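Local coordinates for protein toll (Drosophila melanogaster, PDB 4LXR) that binds the cleaved, active form of the cytokine Spätzle at the cell surface and triggers Toll signalling in dorsal-ventral patterning and antifungal defence, at residues L40-Q43 and Y47-I50; I223-N228 and D236-L241; T245-S250 and G260-N265; R414-D419 and S440-M445. One frame throughout, in Å; residues are numbered along the deposited sequence.

Interaction 1: L40-Q43 and Y47-I50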
loop_
_atom_site.group_PDB
_atom_site.type_symbol
_atom_site.label_atom_id
_atom_site.label_comp_id
_atom_site.label_asym_id
_atom_site.label_seq_id
_atom_site.Cartn_x
_atom_site.Cartn_y
_atom_site.Cartn_z
ATOM N N LEU A 40 20.318 31.829 14.901
ATOM C CA LEU A 40 20.971 31.786 13.605
ATOM C C LEU A 40 21.373 30.380 13.216
ATOM O O LEU A 40 21.957 29.649 14.011
ATOM C CB LEU A 40 22.208 32.684 13.588
ATOM C CG LEU A 40 22.011 34.199 13.608
ATOM C CD1 LEU A 40 21.985 34.715 15.046
ATOM C CD2 LEU A 40 23.157 34.814 12.855
ATOM N N THR A 41 21.067 30.005 11.983
ATOM C CA THR A 41 21.532 28.734 11.451
ATOM C C THR A 41 22.518 29.022 10.333
ATOM O O THR A 41 22.191 29.685 9.344
ATOM C CB THR A 41 20.374 27.883 10.920
ATOM O OG1 THR A 41 19.434 27.649 11.974
ATOM C CG2 THR A 41 20.885 26.549 10.388
ATOM N N ILE A 42 23.736 28.533 10.508
ATOM C CA ILE A 42 24.810 28.794 9.570
ATOM C C ILE A 42 25.265 27.504 8.907
ATOM O O ILE A 42 25.641 26.535 9.582
ATOM C CB ILE A 42 26.014 29.461 10.264
ATOM C CG1 ILE A 42 25.574 30.725 11.005
ATOM C CG2 ILE A 42 27.109 29.768 9.253
ATOM C CD1 ILE A 42 26.712 31.484 11.666
ATOM N N GLN A 43 25.200 27.497 7.582
ATOM C CA GLN A 43 25.762 26.433 6.758
ATOM C C GLN A 43 26.788 27.107 5.841
ATOM O O GLN A 43 26.430 27.664 4.801
ATOM C CB GLN A 43 24.657 25.739 5.960
ATOM C CG GLN A 43 25.116 24.652 5.012
ATOM C CD GLN A 43 25.373 23.341 5.718
ATOM O OE1 GLN A 43 24.487 22.794 6.377
ATOM N NE2 GLN A 43 26.592 22.832 5.593
ATOM N N TYR A 47 24.347 29.011 3.190
ATOM C CA TYR A 47 23.313 29.929 3.627
ATOM C C TYR A 47 23.426 30.307 5.097
ATOM O O TYR A 47 24.054 29.600 5.903
ATOM C CB TYR A 47 21.933 29.352 3.328
ATOM C CG TYR A 47 21.455 28.315 4.316
ATOM C CD1 TYR A 47 21.860 26.988 4.216
ATOM C CD2 TYR A 47 20.569 28.658 5.336
ATOM C CE1 TYR A 47 21.407 26.031 5.115
ATOM C CE2 TYR A 47 20.118 27.711 6.241
ATOM C CZ TYR A 47 20.543 26.404 6.126
ATOM O OH TYR A 47 20.090 25.463 7.020
ATOM N N VAL A 48 22.824 31.438 5.435
ATOM C CA VAL A 48 22.621 31.811 6.823
ATOM C C VAL A 48 21.141 32.123 7.000
ATOM O O VAL A 48 20.571 32.881 6.220
ATOM C CB VAL A 48 23.507 33.016 7.238
ATOM C CG1 VAL A 48 23.337 34.193 6.269
ATOM C CG2 VAL A 48 23.197 33.448 8.661
ATOM N N GLN A 49 20.504 31.494 7.986
ATOM C CA GLN A 49 19.149 31.885 8.367
ATOM C C GLN A 49 19.172 32.700 9.652
ATOM O O GLN A 49 19.778 32.300 10.640
ATOM C CB GLN A 49 18.212 30.681 8.526
ATOM C CG GLN A 49 16.812 31.087 9.006
ATOM C CD GLN A 49 15.863 29.920 9.258
ATOM O OE1 GLN A 49 15.842 29.341 10.348
ATOM N NE2 GLN A 49 15.055 29.589 8.258
ATOM N N ILE A 50 18.535 33.865 9.634
ATOM C CA ILE A 50 18.344 34.612 10.862
ATOM C C ILE A 50 16.874 34.539 11.247
ATOM O O ILE A 50 16.016 35.055 10.537
ATOM C CB ILE A 50 18.790 36.071 10.732
ATOM C CG1 ILE A 50 20.213 36.138 10.189
ATOM C CG2 ILE A 50 18.712 36.771 12.076
ATOM C CD1 ILE A 50 20.536 37.451 9.525
HETATM O O HOH W 1 17.616 29.772 12.422
#
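Thr41 and Gln49 face each other as a hydrogen-bonded antiparallel pair: Gln49 N reaches Thr41 O at 2.8 Å and Thr41 N reaches Gln49 O at 3.0 Å. Gln43 and Tyr47 form the next such pair, with Gln43 N 2.9 Å from Tyr47 O. Over these backbone bonds the Tyr47 side chain bends back across the neighbouring strand. Its CG is tucked between its own N and carbonyl carbon (chi1 79°), which brings CE1 to 3.4 Å from Gln43 CB and lays the hydroxyl beside the methyl group of Thr41, OH to CG2 3.6 Å. On the same face a water spans Thr41 and Gln49, accepting from Thr41 OG1 and donating to Gln49 OE1, 2.8 Å from each. The amide nitrogen of Gln49 goes on to Gln76, and Gln43 OE1 is bonded to Ser23. Leu40, Ile42, Val48 and Ile50 occupy the opposite, buried face, where Leu40 CD2 lies 4.2 Å from Ile50 CG1 and the two side chains run side by side. Strand 24-29 flanks the hairpin next to 38-43, and strand 74-78 flanks it next to 47-52, so the hairpin carries the antiparallel N-terminal strands into the parallel strands of the solenoid. The result is an amphipathic hairpin, aliphatic toward the interior, with its polar face tied together by a water and by glutamines that reach neighbouring segments.

Interaction 2: I223-N228 and D236-L241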
loop_
_atom_site.group_PDB
_atom_site.type_symbol
_atom_site.label_atom_id
_atom_site.label_comp_id
_atom_site.label_asym_id
_atom_site.label_seq_id
_atom_site.Cartn_x
_atom_site.Cartn_y
_atom_site.Cartn_z
ATOM N N ILE A 223 3.551 31.268 -18.532
ATOM C CA ILE A 223 2.578 32.093 -17.831
ATOM C C ILE A 223 1.611 31.237 -17.003
ATOM O O ILE A 223 1.004 30.271 -17.500
ATOM C CB ILE A 223 1.793 33.035 -18.762
ATOM C CG1 ILE A 223 0.796 33.847 -17.932
ATOM C CG2 ILE A 223 1.058 32.274 -19.880
ATOM C CD1 ILE A 223 0.011 34.817 -18.752
ATOM N N ASP A 224 1.478 31.587 -15.734
ATOM C CA ASP A 224 0.660 30.792 -14.844
ATOM C C ASP A 224 -0.351 31.685 -14.180
ATOM O O ASP A 224 0.006 32.515 -13.376
ATOM C CB ASP A 224 1.534 30.085 -13.808
ATOM C CG ASP A 224 0.746 29.126 -12.922
ATOM O OD1 ASP A 224 -0.483 29.304 -12.763
ATOM O OD2 ASP A 224 1.365 28.194 -12.370
ATOM N N ILE A 225 -1.619 31.482 -14.524
ATOM C CA ILE A 225 -2.697 32.284 -14.006
ATOM C C ILE A 225 -3.759 31.414 -13.350
ATOM O O ILE A 225 -4.935 31.773 -13.339
ATOM C CB ILE A 225 -3.348 33.186 -15.105
ATOM C CG1 ILE A 225 -3.740 32.372 -16.341
ATOM C CG2 ILE A 225 -2.387 34.305 -15.503
ATOM C CD1 ILE A 225 -4.443 33.207 -17.440
ATOM N N HIS A 226 -3.336 30.279 -12.794
ATOM C CA HIS A 226 -4.262 29.430 -12.061
ATOM C C HIS A 226 -4.872 30.136 -10.854
ATOM O O HIS A 226 -4.266 31.047 -10.299
ATOM C CB HIS A 226 -3.669 28.040 -11.741
ATOM C CG HIS A 226 -2.757 27.977 -10.543
ATOM N ND1 HIS A 226 -1.383 27.999 -10.650
ATOM C CD2 HIS A 226 -3.022 27.763 -9.231
ATOM C CE1 HIS A 226 -0.841 27.870 -9.449
ATOM N NE2 HIS A 226 -1.815 27.720 -8.569
ATOM N N ASP A 227 -6.104 29.751 -10.514
ATOM C CA ASP A 227 -6.846 30.307 -9.379
ATOM C C ASP A 227 -6.937 31.847 -9.402
ATOM O O ASP A 227 -6.500 32.522 -8.467
ATOM C CB ASP A 227 -6.243 29.826 -8.046
ATOM C CG ASP A 227 -6.992 30.369 -6.847
ATOM O OD1 ASP A 227 -8.238 30.475 -6.918
ATOM O OD2 ASP A 227 -6.330 30.720 -5.848
ATOM N N ASN A 228 -7.505 32.392 -10.475
ATOM C CA ASN A 228 -7.719 33.819 -10.578
ATOM C C ASN A 228 -9.189 34.157 -10.710
ATOM O O ASN A 228 -9.516 35.257 -11.118
ATOM C CB ASN A 228 -6.964 34.404 -11.779
ATOM C CG ASN A 228 -5.615 34.951 -11.389
ATOM O OD1 ASN A 228 -5.514 36.089 -10.951
ATOM N ND2 ASN A 228 -4.574 34.134 -11.521
ATOM N N ASP A 236 -8.195 36.006 -28.166
ATOM C CA ASP A 236 -6.880 36.511 -28.530
ATOM C C ASP A 236 -6.050 36.992 -27.334
ATOM O O ASP A 236 -5.073 37.715 -27.521
ATOM C CB ASP A 236 -7.012 37.637 -29.588
ATOM C CG ASP A 236 -7.841 38.825 -29.097
ATOM O OD1 ASP A 236 -8.209 38.872 -27.904
ATOM O OD2 ASP A 236 -8.117 39.732 -29.912
ATOM N N VAL A 237 -6.427 36.588 -26.116
ATOM C CA VAL A 237 -5.735 37.053 -24.912
ATOM C C VAL A 237 -4.230 36.777 -24.920
ATOM O O VAL A 237 -3.452 37.540 -24.339
ATOM C CB VAL A 237 -6.338 36.463 -23.604
ATOM C CG1 VAL A 237 -6.179 34.934 -23.545
ATOM C CG2 VAL A 237 -5.685 37.119 -22.367
ATOM N N PHE A 238 -3.824 35.693 -25.582
ATOM C CA PHE A 238 -2.424 35.263 -25.569
ATOM C C PHE A 238 -1.721 35.559 -26.903
ATOM O O PHE A 238 -0.616 35.076 -27.148
ATOM C CB PHE A 238 -2.335 33.748 -25.277
ATOM C CG PHE A 238 -2.943 33.325 -23.951
ATOM C CD1 PHE A 238 -2.598 33.961 -22.770
ATOM C CD2 PHE A 238 -3.847 32.271 -23.896
ATOM C CE1 PHE A 238 -3.143 33.550 -21.547
ATOM C CE2 PHE A 238 -4.414 31.863 -22.683
ATOM C CZ PHE A 238 -4.065 32.508 -21.510
ATOM N N ALA A 239 -2.360 36.343 -27.767
ATOM C CA ALA A 239 -1.823 36.606 -29.105
ATOM C C ALA A 239 -0.374 37.081 -29.134
ATOM O O ALA A 239 0.367 36.752 -30.056
ATOM C CB ALA A 239 -2.701 37.582 -29.854
ATOM N N HIS A 240 0.031 37.864 -28.143
ATOM C CA HIS A 240 1.385 38.415 -28.154
ATOM C C HIS A 240 2.431 37.471 -27.555
ATOM O O HIS A 240 3.626 37.682 -27.724
ATOM C CB HIS A 240 1.416 39.763 -27.430
ATOM C CG HIS A 240 0.767 40.867 -28.199
ATOM N ND1 HIS A 240 0.003 41.844 -27.599
ATOM C CD2 HIS A 240 0.778 41.155 -29.520
ATOM C CE1 HIS A 240 -0.433 42.686 -28.520
ATOM N NE2 HIS A 240 0.022 42.289 -29.694
ATOM N N LEU A 241 1.974 36.441 -26.849
ATOM C CA LEU A 241 2.876 35.470 -26.230
ATOM C C LEU A 241 3.290 34.419 -27.248
ATOM O O LEU A 241 3.007 33.242 -27.065
ATOM C CB LEU A 241 2.194 34.797 -25.034
ATOM C CG LEU A 241 1.820 35.730 -23.883
ATOM C CD1 LEU A 241 0.937 35.043 -22.841
ATOM C CD2 LEU A 241 3.073 36.286 -23.223
#
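Phe238 has one face taken by its own neighbour, Val237 CG1 lying 3.4 Å above the plane and over the ring centre, while its edge is met from across the repeat: Ile225 CD1 lies near the ring plane, 4.1 Å from CZ, the two side chains arriving from opposite directions. Ile223 comes in obliquely, CD1 to Phe238 CE1 4.4 Å, and its other branch, CG2, touches Leu241 CD1 at 4.1 Å, the two side chains crossing at about a right angle. An extended Ile223, with CG1 anti to the backbone N (chi1 180°) and chi2 near 179° as well, carries its end methyl inward to this meeting point. This is the interior of one leucine-rich repeat turn: inward residues of the strand side meet the phenylalanine of the returning convex side, where two type I turns, Asp236 to Ala239 and Phe238 to Leu241, follow one another. Outward residues of the strand side do different work. Asp224 OD1 accepts from His226 N (3.0 Å), which makes an Asx turn, and also from His226 ND1 (2.6 Å), a His-carboxylate bond that fixes the imidazole; Asp224 OD2 takes a hydrogen bond from Gln62 N of a Spätzle chain. Asn228 is buried, its ND2 3.0 Å from Ile225 O but well above that carbonyl's plane; ND2 also bonds Leu201 O, and OD1 accepts from Leu206 N of the preceding turn.

Interaction 3: T245-S250 and G260-N265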
loop_
_atom_site.group_PDB
_atom_site.type_symbol
_atom_site.label_atom_id
_atom_site.label_comp_id
_atom_site.label_asym_id
_atom_site.label_seq_id
_atom_site.Cartn_x
_atom_site.Cartn_y
_atom_site.Cartn_z
ATOM N N THR A 245 5.674 28.502 -23.972
ATOM C CA THR A 245 5.692 27.043 -24.027
ATOM C C THR A 245 4.850 26.380 -22.926
ATOM O O THR A 245 4.476 25.210 -23.045
ATOM C CB THR A 245 7.118 26.505 -23.927
ATOM O OG1 THR A 245 7.616 26.736 -22.602
ATOM C CG2 THR A 245 8.036 27.191 -24.975
ATOM N N ASP A 246 4.586 27.096 -21.839
ATOM C CA ASP A 246 3.791 26.527 -20.744
ATOM C C ASP A 246 2.713 27.513 -20.313
ATOM O O ASP A 246 3.001 28.671 -19.997
ATOM C CB ASP A 246 4.646 26.165 -19.513
ATOM C CG ASP A 246 5.611 24.997 -19.764
ATOM O OD1 ASP A 246 6.366 25.028 -20.760
ATOM O OD2 ASP A 246 5.618 24.038 -18.951
ATOM N N ILE A 247 1.474 27.036 -20.287
ATOM C CA ILE A 247 0.358 27.827 -19.840
ATOM C C ILE A 247 -0.427 27.080 -18.777
ATOM O O ILE A 247 -0.802 25.914 -18.968
ATOM C CB ILE A 247 -0.560 28.194 -21.017
ATOM C CG1 ILE A 247 0.158 29.166 -21.960
ATOM C CG2 ILE A 247 -1.826 28.815 -20.506
ATOM C CD1 ILE A 247 -0.634 29.510 -23.247
ATOM N N ASN A 248 -0.664 27.741 -17.646
ATOM C CA ASN A 248 -1.493 27.154 -16.607
ATOM C C ASN A 248 -2.774 27.950 -16.366
ATOM O O ASN A 248 -2.725 29.081 -15.890
ATOM C CB ASN A 248 -0.715 26.948 -15.300
ATOM C CG ASN A 248 -1.474 26.056 -14.303
ATOM O OD1 ASN A 248 -2.586 25.622 -14.572
ATOM N ND2 ASN A 248 -0.857 25.771 -13.166
ATOM N N LEU A 249 -3.913 27.324 -16.680
ATOM C CA LEU A 249 -5.220 27.936 -16.551
ATOM C C LEU A 249 -6.058 27.284 -15.454
ATOM O O LEU A 249 -7.274 27.498 -15.408
ATOM C CB LEU A 249 -5.992 27.792 -17.858
ATOM C CG LEU A 249 -5.358 28.354 -19.137
ATOM C CD1 LEU A 249 -6.269 28.109 -20.348
ATOM C CD2 LEU A 249 -5.066 29.839 -18.981
ATOM N N SER A 250 -5.417 26.499 -14.582
ATOM C CA SER A 250 -6.132 25.662 -13.615
ATOM C C SER A 250 -6.924 26.461 -12.573
ATOM O O SER A 250 -6.741 27.664 -12.411
ATOM C CB SER A 250 -5.170 24.703 -12.888
ATOM O OG SER A 250 -4.493 23.843 -13.787
ATOM N N GLY A 260 -9.799 28.708 -30.941
ATOM C CA GLY A 260 -8.664 29.504 -31.377
ATOM C C GLY A 260 -7.870 30.164 -30.257
ATOM O O GLY A 260 -7.015 31.006 -30.523
ATOM N N LEU A 261 -8.148 29.786 -29.008
ATOM C CA LEU A 261 -7.420 30.327 -27.850
ATOM C C LEU A 261 -5.891 30.195 -27.936
ATOM O O LEU A 261 -5.168 31.022 -27.374
ATOM C CB LEU A 261 -7.925 29.694 -26.541
ATOM C CG LEU A 261 -7.409 30.277 -25.214
ATOM C CD1 LEU A 261 -7.758 31.742 -25.084
ATOM C CD2 LEU A 261 -7.954 29.485 -24.009
ATOM N N PHE A 262 -5.389 29.163 -28.618
ATOM C CA PHE A 262 -3.934 28.989 -28.722
ATOM C C PHE A 262 -3.382 29.092 -30.136
ATOM O O PHE A 262 -2.248 28.692 -30.385
ATOM C CB PHE A 262 -3.479 27.667 -28.092
ATOM C CG PHE A 262 -3.956 27.476 -26.685
ATOM C CD1 PHE A 262 -3.589 28.365 -25.691
ATOM C CD2 PHE A 262 -4.781 26.418 -26.359
ATOM C CE1 PHE A 262 -4.041 28.204 -24.399
ATOM C CE2 PHE A 262 -5.235 26.245 -25.069
ATOM C CZ PHE A 262 -4.865 27.143 -24.084
ATOM N N ASP A 263 -4.173 29.643 -31.053
ATOM C CA ASP A 263 -3.790 29.703 -32.462
ATOM C C ASP A 263 -2.498 30.467 -32.730
ATOM O O ASP A 263 -1.798 30.168 -33.680
ATOM C CB ASP A 263 -4.920 30.303 -33.307
ATOM C CG ASP A 263 -5.978 29.286 -33.667
ATOM O OD1 ASP A 263 -6.054 28.230 -32.989
ATOM O OD2 ASP A 263 -6.737 29.550 -34.625
ATOM N N HIS A 264 -2.184 31.451 -31.899
ATOM C CA HIS A 264 -0.952 32.220 -32.080
ATOM C C HIS A 264 0.191 31.744 -31.193
ATOM O O HIS A 264 1.276 32.328 -31.198
ATOM C CB HIS A 264 -1.215 33.710 -31.855
ATOM C CG HIS A 264 -2.174 34.297 -32.840
ATOM N ND1 HIS A 264 -3.458 34.665 -32.500
ATOM C CD2 HIS A 264 -2.047 34.545 -34.164
ATOM C CE1 HIS A 264 -4.074 35.134 -33.572
ATOM N NE2 HIS A 264 -3.241 35.067 -34.595
ATOM N N ASN A 265 -0.049 30.673 -30.443
ATOM C CA ASN A 265 0.957 30.121 -29.554
ATOM C C ASN A 265 1.426 28.751 -30.043
ATOM O O ASN A 265 1.036 27.710 -29.486
ATOM C CB ASN A 265 0.392 30.014 -28.141
ATOM C CG ASN A 265 -0.402 31.236 -27.745
ATOM O OD1 ASN A 265 -1.627 31.237 -27.811
ATOM N ND2 ASN A 265 0.296 32.299 -27.347
#
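Purely apolar and buried, the contact of Ile247 and Leu249 with Leu261 and Phe262 lies inside a leucine-rich repeat, between strand 246-248 and the turns on the convex side. Ile247 CD1 comes obliquely to the Phe262 ring, 3.8 Å from CE1, as the two side chains slide past each other in opposite directions. Leu249 points against the phenylalanine side chain and puts CD1 at the ring edge, near its plane, 4.1 Å from CZ; the same methyl lies 4.3 Å from Leu261 CD2. Phe262 has CG anti to its carbonyl carbon (chi1 -53°), which turns the ring toward Ile247 and Leu249, and one of its faces carries Leu261 CG, 4.0 Å above the plane and displaced toward the rim. Two consecutive type I turns, starting at Gly260 and Phe262, present these side chains. On the strand side, Asn248 OD1 takes two donors: Ser250 OG at 2.7 Å, in plane on a lone pair, and Ser250 N at 3.0 Å, an Asx turn. Gln62 of a Spätzle chain packs on Asp246 and Asn248. Across these two segments the contact rests on apolar packing, whereas polar groups turned the other way shape the surface that meets the ligand.

Interaction 4: R414-D419 and S440-M445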
loop_
_atom_site.group_PDB
_atom_site.type_symbol
_atom_site.label_atom_id
_atom_site.label_comp_id
_atom_site.label_asym_id
_atom_site.label_seq_id
_atom_site.Cartn_x
_atom_site.Cartn_y
_atom_site.Cartn_z
ATOM N N ARG A 414 3.728 -6.044 -19.181
ATOM C CA ARG A 414 4.411 -6.600 -18.019
ATOM C C ARG A 414 3.548 -6.566 -16.740
ATOM O O ARG A 414 3.706 -7.398 -15.850
ATOM C CB ARG A 414 5.736 -5.849 -17.789
ATOM C CG ARG A 414 6.752 -5.991 -18.949
ATOM C CD ARG A 414 7.231 -7.439 -19.127
ATOM N NE ARG A 414 8.052 -7.615 -20.325
ATOM C CZ ARG A 414 7.611 -8.096 -21.484
ATOM N NH1 ARG A 414 6.342 -8.461 -21.635
ATOM N NH2 ARG A 414 8.442 -8.210 -22.506
ATOM N N HIS A 415 2.645 -5.598 -16.651
ATOM C CA HIS A 415 1.843 -5.394 -15.451
ATOM C C HIS A 415 0.377 -5.169 -15.815
ATOM O O HIS A 415 0.011 -4.138 -16.394
ATOM C CB HIS A 415 2.375 -4.199 -14.653
ATOM C CG HIS A 415 3.842 -4.283 -14.356
ATOM N ND1 HIS A 415 4.368 -5.181 -13.449
ATOM C CD2 HIS A 415 4.894 -3.592 -14.857
ATOM C CE1 HIS A 415 5.679 -5.030 -13.396
ATOM N NE2 HIS A 415 6.024 -4.071 -14.240
ATOM N N LEU A 416 -0.454 -6.141 -15.464
ATOM C CA LEU A 416 -1.856 -6.150 -15.838
ATOM C C LEU A 416 -2.739 -6.141 -14.586
ATOM O O LEU A 416 -2.768 -7.106 -13.828
ATOM C CB LEU A 416 -2.151 -7.368 -16.717
ATOM C CG LEU A 416 -3.607 -7.543 -17.160
ATOM C CD1 LEU A 416 -4.156 -6.253 -17.809
ATOM C CD2 LEU A 416 -3.726 -8.721 -18.109
ATOM N N HIS A 417 -3.440 -5.035 -14.364
ATOM C CA HIS A 417 -4.330 -4.893 -13.210
ATOM C C HIS A 417 -5.793 -4.906 -13.619
ATOM O O HIS A 417 -6.290 -3.956 -14.243
ATOM C CB HIS A 417 -4.029 -3.601 -12.460
ATOM C CG HIS A 417 -2.608 -3.495 -12.004
ATOM N ND1 HIS A 417 -2.198 -3.889 -10.748
ATOM C CD2 HIS A 417 -1.498 -3.056 -12.644
ATOM C CE1 HIS A 417 -0.899 -3.684 -10.630
ATOM N NE2 HIS A 417 -0.450 -3.184 -11.766
ATOM N N LEU A 418 -6.477 -5.981 -13.246
ATOM C CA LEU A 418 -7.883 -6.149 -13.540
ATOM C C LEU A 418 -8.670 -6.334 -12.257
ATOM O O LEU A 418 -9.761 -6.904 -12.274
ATOM C CB LEU A 418 -8.109 -7.343 -14.482
ATOM C CG LEU A 418 -7.497 -7.183 -15.879
ATOM C CD1 LEU A 418 -7.720 -8.428 -16.712
ATOM C CD2 LEU A 418 -8.043 -5.934 -16.602
ATOM N N ASP A 419 -8.130 -5.836 -11.147
ATOM C CA ASP A 419 -8.773 -6.031 -9.845
ATOM C C ASP A 419 -10.126 -5.302 -9.705
ATOM O O ASP A 419 -10.296 -4.220 -10.241
ATOM C CB ASP A 419 -7.826 -5.610 -8.715
ATOM C CG ASP A 419 -7.116 -4.286 -9.008
ATOM O OD1 ASP A 419 -6.643 -4.103 -10.142
ATOM O OD2 ASP A 419 -7.031 -3.421 -8.112
ATOM N N SER A 440 -6.004 -19.342 -20.053
ATOM C CA SER A 440 -6.676 -18.057 -19.898
ATOM C C SER A 440 -6.388 -17.151 -21.105
ATOM O O SER A 440 -5.465 -17.416 -21.871
ATOM C CB SER A 440 -6.198 -17.373 -18.616
ATOM O OG SER A 440 -5.020 -16.614 -18.852
ATOM N N PRO A 441 -7.185 -16.079 -21.284
ATOM C CA PRO A 441 -6.921 -15.094 -22.346
ATOM C C PRO A 441 -5.552 -14.415 -22.215
ATOM O O PRO A 441 -5.069 -13.785 -23.161
ATOM C CB PRO A 441 -8.039 -14.054 -22.150
ATOM C CG PRO A 441 -9.143 -14.802 -21.505
ATOM C CD PRO A 441 -8.476 -15.829 -20.612
ATOM N N PHE A 442 -4.937 -14.541 -21.046
ATOM C CA PHE A 442 -3.655 -13.899 -20.770
ATOM C C PHE A 442 -2.481 -14.752 -21.235
ATOM O O PHE A 442 -1.323 -14.336 -21.144
ATOM C CB PHE A 442 -3.555 -13.623 -19.274
ATOM C CG PHE A 442 -4.785 -12.985 -18.714
ATOM C CD1 PHE A 442 -5.323 -11.847 -19.310
ATOM C CD2 PHE A 442 -5.443 -13.542 -17.635
ATOM C CE1 PHE A 442 -6.477 -11.272 -18.816
ATOM C CE2 PHE A 442 -6.596 -12.963 -17.137
ATOM C CZ PHE A 442 -7.106 -11.828 -17.724
ATOM N N GLY A 443 -2.802 -15.938 -21.753
ATOM C CA GLY A 443 -1.818 -16.963 -22.051
ATOM C C GLY A 443 -0.759 -16.599 -23.063
ATOM O O GLY A 443 0.290 -17.241 -23.113
ATOM N N TYR A 444 -1.024 -15.573 -23.869
ATOM C CA TYR A 444 -0.076 -15.153 -24.894
ATOM C C TYR A 444 1.090 -14.415 -24.270
ATOM O O TYR A 444 2.161 -14.296 -24.863
ATOM C CB TYR A 444 -0.763 -14.271 -25.950
ATOM C CG TYR A 444 -1.770 -15.029 -26.787
ATOM C CD1 TYR A 444 -1.354 -15.865 -27.815
ATOM C CD2 TYR A 444 -3.132 -14.929 -26.535
ATOM C CE1 TYR A 444 -2.269 -16.582 -28.583
ATOM C CE2 TYR A 444 -4.061 -15.644 -27.300
ATOM C CZ TYR A 444 -3.616 -16.463 -28.322
ATOM O OH TYR A 444 -4.514 -17.169 -29.090
ATOM N N MET A 445 0.885 -13.927 -23.056
ATOM C CA MET A 445 1.851 -13.028 -22.450
ATOM C C MET A 445 2.796 -13.782 -21.525
ATOM O O MET A 445 2.742 -13.640 -20.299
ATOM C CB MET A 445 1.135 -11.869 -21.752
ATOM C CG MET A 445 0.301 -11.064 -22.731
ATOM S SD MET A 445 -0.522 -9.626 -22.032
ATOM C CE MET A 445 -1.837 -10.408 -21.100
#
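The Phe442 ring is approached obliquely by two leucine methyls. Leu416 CD2 lies 3.7 Å from CD1, its side chain crossing that of the phenylalanine at about a right angle, and Leu418, pointing against the phenylalanine side chain, brings CD1 to 3.6 Å from CZ. Both methyls also lie near CE1, approaching this corner of the ring from the strand side. Leu416 CG stands anti to the backbone N (chi1 178°), and from there CD2 is the branch that meets the ring. That methyl has a second neighbour in Met445 CE, 3.9 Å away, brought round by a bend at the end of the methionine chain (chi3 -74°). Elsewhere Leu451 and Ile402, from neighbouring turns of the solenoid, pack on Phe442. The aromatic ring is presented by a bonded turn: Ser440 OG accepts from Phe442 N at 3.0 Å, an ST turn, while Ser440 O accepts from Gly443 N. Ser440 OG is in turn bonded to Asp464, linking this turn to the next repeat. Inward leucines of a short strand meeting a phenylalanine on the far wall are the hallmark of a leucine-rich repeat interior, here closed across a longer connection that includes helix 429-433.

How the interactions relate
From the N terminus, the four contacts follow one another in series; none nests in or crosses another. Interaction 1 closes a tight hairpin with three residues between its segments, at the N-terminal end of the solenoid. Interactions 2 and 3 each close one repeat coil, spanning LRR 4 and LRR 5 from strand to convex side, centres about 7 Å apart. They touch: Asn265 ND2 lies 2.9 Å from Leu241 O on the convex side, and Asp227 N lies 2.9 Å from Ser250 O beyond the strands. Interaction 4 closes a longer loop of twenty residues from LRR 12, joining strand 415-417 to the segment just before strand 450-452, its centre about 40 Å from that of interaction 3.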